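Local structure of aldehyde dehydrogenase (Burkholderia thailandensis, 5J6B) at residues Arg72-Ala75 against Ile76-Cys80; Asp304-Asp307 against Ala308-Lys312. The protein probably oxidises aldehydes to carboxylic acids with a nicotinamide cofactor, and binds NADPH. All blocks are in the same frame, centred on the assembly; numbering follows the deposited sequence. Where two conformers were deposited one is given.

How the contacts relate
Both contacts are i to i+4 ladders within single helices, contact 1 on helix 70-86 and contact 2 on helix 303-319, and they hold no element in common. Their centres lie 50 Å apart, on opposite sides of the centre of the chain, and their nearest atoms are about 39 Å from each other. Each is partly buried, with one flank against the protein and another facing outward. The chemistry differs with place: contact 1 has an amide and a carboxylate weakly linked through a water in one conformer and reaches a second subunit, whereas contact 2 puts a tyrosine and an arginine on one glutamate of its own chain, with no other chain touching it.

Contact 1 (Arg72-Ala75 against Ile76-Cys80); sequences RRQA and ILEHC
Gln74 and Glu78, one helical turn apart, meet along the aliphatic part of the glutamine: Glu78 OE2 lies 3.6 Å from Gln74 CG. The amide and carboxylate planes are only 17° apart, yet the two groups do not bond directly. A water bridges them, donating a hydrogen bond to Glu78 OE2 at 2.9 Å and accepting a weak one from Gln74 NE2. Glu78 was modelled in two conformers; the OE2 contact, the angle between the planes and the water bridge describe one of them and are correspondingly doubtful. Gln74 holds its CG anti to the backbone N (chi1 -178°) and runs on extended, which carries the amide well clear of the helix. There NE2 bonds to Glu122 OE2 of the second subunit and, weakly, to Ala121 O of its own chain.

Beneath these side chains is the regular alpha-helical ladder. Glu78 N reaches Gln74 O at 2.8 Å, and Ile76 N, Leu77 N and His79 N take the oxygens of Arg72, Arg73 and Ala75. The side chains of Ile76 and Leu77 lean back over those same oxygens: Ile76 CG1 is 3.3 Å from Arg72 O, and Leu77 CG is 3.6 Å from Arg73 O. In the conformer described, the CG of Glu78 does likewise, 3.3 Å from Gln74 O, because chi1 of -74° sets it beside its own backbone N.

Further out, two residues tie the helix to the chain around 203-205: Arg72 NH2 forms a salt bridge with Asp205, and His79 NE2 is hydrogen-bonded to Glu203. Ile76 also packs on Asp205. Leu77 fills the buried flank, touching Phe117, Ala120 and Ala121 of helix 103-123 and Leu176 and Ala177 of helix 164-178, while Gln74 packs on Arg118 of the second subunit.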
loop_
_atom_site.group_PDB
_atom_site.type_symbol
_atom_site.label_atom_id
_atom_site.label_comp_id
_atom_site.label_asym_id
_atom_site.label_seq_id
_atom_site.Cartn_x
_atom_site.Cartn_y
_atom_site.Cartn_z
ATOM N N ARG A 72 4.612 -5.057 -22.930
ATOM C CA ARG A 72 5.714 -4.990 -23.892
ATOM C C ARG A 72 7.042 -4.747 -23.184
ATOM O O ARG A 72 8.075 -5.329 -23.548
ATOM C CB ARG A 72 5.449 -3.895 -24.929
ATOM C CG ARG A 72 4.280 -4.206 -25.876
ATOM C CD ARG A 72 4.697 -5.172 -26.989
ATOM N NE ARG A 72 5.709 -4.573 -27.856
ATOM C CZ ARG A 72 5.442 -3.709 -28.837
ATOM N NH1 ARG A 72 4.187 -3.344 -29.081
ATOM N NH2 ARG A 72 6.432 -3.207 -29.569
ATOM N N ARG A 73 7.037 -3.894 -22.165
ATOM C CA ARG A 73 8.264 -3.667 -21.414
ATOM C C ARG A 73 8.679 -4.922 -20.665
ATOM O O ARG A 73 9.874 -5.226 -20.560
ATOM C CB ARG A 73 8.074 -2.488 -20.468
ATOM C CG ARG A 73 7.737 -1.206 -21.215
ATOM C CD ARG A 73 8.028 0.005 -20.351
ATOM N NE ARG A 73 6.858 0.479 -19.635
ATOM C CZ ARG A 73 6.134 1.528 -20.010
ATOM N NH1 ARG A 73 6.453 2.209 -21.106
ATOM N NH2 ARG A 73 5.086 1.895 -19.286
ATOM N N GLN A 74 7.702 -5.682 -20.164
ATOM C CA GLN A 74 8.011 -6.959 -19.531
ATOM C C GLN A 74 8.673 -7.918 -20.513
ATOM O O GLN A 74 9.649 -8.602 -20.167
ATOM C CB GLN A 74 6.732 -7.571 -18.960
ATOM C CG GLN A 74 6.942 -8.886 -18.226
ATOM C CD GLN A 74 5.646 -9.439 -17.666
ATOM O OE1 GLN A 74 4.644 -9.527 -18.369
ATOM N NE2 GLN A 74 5.653 -9.782 -16.382
ATOM N N ALA A 75 8.143 -8.002 -21.738
ATOM C CA ALA A 75 8.709 -8.930 -22.714
ATOM C C ALA A 75 10.134 -8.534 -23.080
ATOM O O ALA A 75 10.986 -9.403 -23.299
ATOM C CB ALA A 75 7.832 -8.991 -23.961
ATOM N N ILE A 76 10.407 -7.229 -23.150
ATOM C CA ILE A 76 11.768 -6.756 -23.382
ATOM C C ILE A 76 12.684 -7.219 -22.256
ATOM O O ILE A 76 13.775 -7.753 -22.495
ATOM C CB ILE A 76 11.772 -5.226 -23.542
ATOM C CG1 ILE A 76 11.051 -4.847 -24.844
ATOM C CG2 ILE A 76 13.197 -4.651 -23.462
ATOM C CD1 ILE A 76 10.746 -3.366 -24.979
ATOM N N LEU A 77 12.238 -7.046 -21.004
ATOM C CA LEU A 77 13.047 -7.476 -19.869
ATOM C C LEU A 77 13.227 -8.996 -19.857
ATOM O O LEU A 77 14.328 -9.496 -19.578
ATOM C CB LEU A 77 12.413 -6.967 -18.566
ATOM C CG LEU A 77 12.691 -5.476 -18.335
ATOM C CD1 LEU A 77 11.674 -4.814 -17.385
ATOM C CD2 LEU A 77 14.108 -5.300 -17.785
ATOM N N GLU A 78 12.166 -9.745 -20.177
ATOM C CA GLU A 78 12.280 -11.199 -20.205
ATOM C C GLU A 78 13.250 -11.660 -21.287
ATOM O O GLU A 78 13.976 -12.636 -21.094
ATOM C CB GLU A 78 10.900 -11.828 -20.392
ATOM C CG GLU A 78 10.078 -11.743 -19.102
ATOM C CD GLU A 78 8.645 -12.166 -19.286
ATOM O OE1 GLU A 78 8.222 -12.335 -20.453
ATOM O OE2 GLU A 78 7.941 -12.317 -18.265
ATOM N N HIS A 79 13.284 -10.966 -22.427
ATOM C CA HIS A 79 14.266 -11.306 -23.454
ATOM C C HIS A 79 15.689 -11.200 -22.915
ATOM O O HIS A 79 16.531 -12.064 -23.188
ATOM C CB HIS A 79 14.106 -10.399 -24.674
ATOM C CG HIS A 79 15.086 -10.701 -25.765
ATOM N ND1 HIS A 79 14.889 -11.722 -26.667
ATOM C CD2 HIS A 79 16.283 -10.149 -26.075
ATOM C CE1 HIS A 79 15.911 -11.774 -27.504
ATOM N NE2 HIS A 79 16.772 -10.831 -27.168
ATOM N N CYS A 80 15.979 -10.134 -22.159
ATOM C CA CYS A 80 17.311 -9.973 -21.581
ATOM C C CYS A 80 17.627 -11.109 -20.620
ATOM O O CYS A 80 18.717 -11.688 -20.672
ATOM C CB CYS A 80 17.427 -8.621 -20.871
ATOM S SG CYS A 80 17.182 -7.196 -21.955
HETATM O O HOH W 1 8.057 -11.443 -15.517
#

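Contact 2 (Asp304-Asp307 against Ala308-Lys312); sequences DVYD and ALREK
Tyr306 and Arg310 stand one turn apart on the alpha helix 303-319, which directly follows strand 298-302 in the aldehyde dehydrogenase fold and packs back against it. Their side chains touch lightly: Arg310 CD approaches the tyrosine ring obliquely, 4.3 Å from Tyr306 CE1. The polar ends converge on one residue, for Tyr306 OH is hydrogen-bonded to OE2 of Glu375 and Arg310 NH2 makes a salt bridge to its OE1. Both carboxylate oxygens are therefore engaged from this single helix face, by a positive guanidinium and a neutral hydroxyl, which would be expected to stabilise the charged form of Glu375. Arg310 gets there with CG opposite the backbone N (chi1 177°) and the side chain stretched out as far as NE.

Three backbone donors are satisfied across the two segments. Arg310 N bonds to Tyr306 O at 2.8 Å and Leu309 N to Val305 O at 2.9 Å. Glu311 N completes the row on Asp307 O, longer at 3.2 Å. Within 308-312, Lys312 N bonds to Ala308 O, and just ahead of the row Asp304 N is hydrogen-bonded to His302 ND1. The Lys312 side chain ties the helix to Asp275 of helix 274-286 by a salt bridge.

Leu309 turns inward onto Leu274 and Val278 of helix 274-286 and Ala301 of strand 298-302, while Tyr306 covers Leu395 of strand 392-398. Asp307 OD1 lies at the edge of the Tyr306 ring, in its plane, and has a long, weak ion pair with Arg397; from Arg310 NE this oxygen is 6.2 Å away.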
loop_
_atom_site.group_PDB
_atom_site.type_symbol
_atom_site.label_atom_id
_atom_site.label_comp_id
_atom_site.label_asym_id
_atom_site.label_seq_id
_atom_site.Cartn_x
_atom_site.Cartn_y
_atom_site.Cartn_z
ATOM N N ASP A 304 33.287 -11.889 25.593
ATOM C CA ASP A 304 32.965 -13.263 25.972
ATOM C C ASP A 304 33.311 -14.274 24.880
ATOM O O ASP A 304 33.562 -15.445 25.187
ATOM C CB ASP A 304 31.483 -13.386 26.314
ATOM C CG ASP A 304 31.136 -12.757 27.642
ATOM O OD1 ASP A 304 32.051 -12.260 28.325
ATOM O OD2 ASP A 304 29.947 -12.794 28.012
ATOM N N VAL A 305 33.283 -13.869 23.610
ATOM C CA VAL A 305 33.589 -14.771 22.506
ATOM C C VAL A 305 34.864 -14.379 21.780
ATOM O O VAL A 305 35.234 -15.045 20.805
ATOM C CB VAL A 305 32.421 -14.869 21.506
ATOM C CG1 VAL A 305 31.138 -15.343 22.203
ATOM C CG2 VAL A 305 32.197 -13.524 20.807
ATOM N N TYR A 306 35.568 -13.346 22.257
ATOM C CA TYR A 306 36.620 -12.711 21.469
ATOM C C TYR A 306 37.761 -13.676 21.171
ATOM O O TYR A 306 38.189 -13.808 20.019
ATOM C CB TYR A 306 37.149 -11.478 22.201
ATOM C CG TYR A 306 38.132 -10.679 21.385
ATOM C CD1 TYR A 306 39.502 -10.941 21.448
ATOM C CD2 TYR A 306 37.697 -9.668 20.541
ATOM C CE1 TYR A 306 40.404 -10.210 20.693
ATOM C CE2 TYR A 306 38.597 -8.929 19.782
ATOM C CZ TYR A 306 39.944 -9.204 19.860
ATOM O OH TYR A 306 40.838 -8.461 19.113
ATOM N N ASP A 307 38.281 -14.344 22.203
ATOM C CA ASP A 307 39.444 -15.205 22.008
ATOM C C ASP A 307 39.128 -16.361 21.069
ATOM O O ASP A 307 39.940 -16.702 20.200
ATOM C CB ASP A 307 39.947 -15.736 23.348
ATOM C CG ASP A 307 40.517 -14.652 24.235
ATOM O OD1 ASP A 307 40.901 -13.576 23.723
ATOM O OD2 ASP A 307 40.586 -14.888 25.458
ATOM N N ALA A 308 37.951 -16.977 21.223
ATOM C CA ALA A 308 37.595 -18.088 20.342
ATOM C C ALA A 308 37.373 -17.604 18.912
ATOM O O ALA A 308 37.839 -18.238 17.956
ATOM C CB ALA A 308 36.359 -18.813 20.888
ATOM N N LEU A 309 36.682 -16.469 18.746
ATOM C CA LEU A 309 36.466 -15.903 17.414
ATOM C C LEU A 309 37.782 -15.533 16.751
ATOM O O LEU A 309 37.974 -15.779 15.550
ATOM C CB LEU A 309 35.572 -14.663 17.503
ATOM C CG LEU A 309 35.277 -13.997 16.157
ATOM C CD1 LEU A 309 34.050 -14.636 15.520
ATOM C CD2 LEU A 309 35.087 -12.507 16.280
ATOM N N ARG A 310 38.700 -14.938 17.522
ATOM C CA ARG A 310 39.980 -14.491 16.980
ATOM C C ARG A 310 40.794 -15.659 16.432
ATOM O O ARG A 310 41.365 -15.574 15.334
ATOM C CB ARG A 310 40.766 -13.752 18.065
ATOM C CG ARG A 310 42.163 -13.295 17.649
ATOM C CD ARG A 310 43.031 -13.073 18.891
ATOM N NE ARG A 310 44.229 -12.289 18.613
ATOM C CZ ARG A 310 45.430 -12.804 18.362
ATOM N NH1 ARG A 310 45.610 -14.121 18.348
ATOM N NH2 ARG A 310 46.456 -11.999 18.121
ATOM N N GLU A 311 40.863 -16.758 17.188
ATOM C CA GLU A 311 41.615 -17.920 16.731
ATOM C C GLU A 311 40.995 -18.505 15.467
ATOM O O GLU A 311 41.705 -18.823 14.508
ATOM C CB GLU A 311 41.682 -18.971 17.837
ATOM C CG GLU A 311 42.360 -20.257 17.409
ATOM C CD GLU A 311 42.499 -21.251 18.547
ATOM O OE1 GLU A 311 41.464 -21.777 19.008
ATOM O OE2 GLU A 311 43.643 -21.501 18.987
ATOM N N LYS A 312 39.668 -18.655 15.450
ATOM C CA LYS A 312 38.997 -19.196 14.271
ATOM C C LYS A 312 39.134 -18.263 13.070
ATOM O O LYS A 312 39.250 -18.720 11.923
ATOM C CB LYS A 312 37.519 -19.450 14.572
ATOM C CG LYS A 312 37.221 -20.692 15.418
ATOM C CD LYS A 312 35.786 -20.588 16.023
ATOM C CE LYS A 312 35.509 -21.710 17.025
ATOM N NZ LYS A 312 35.668 -23.061 16.407
#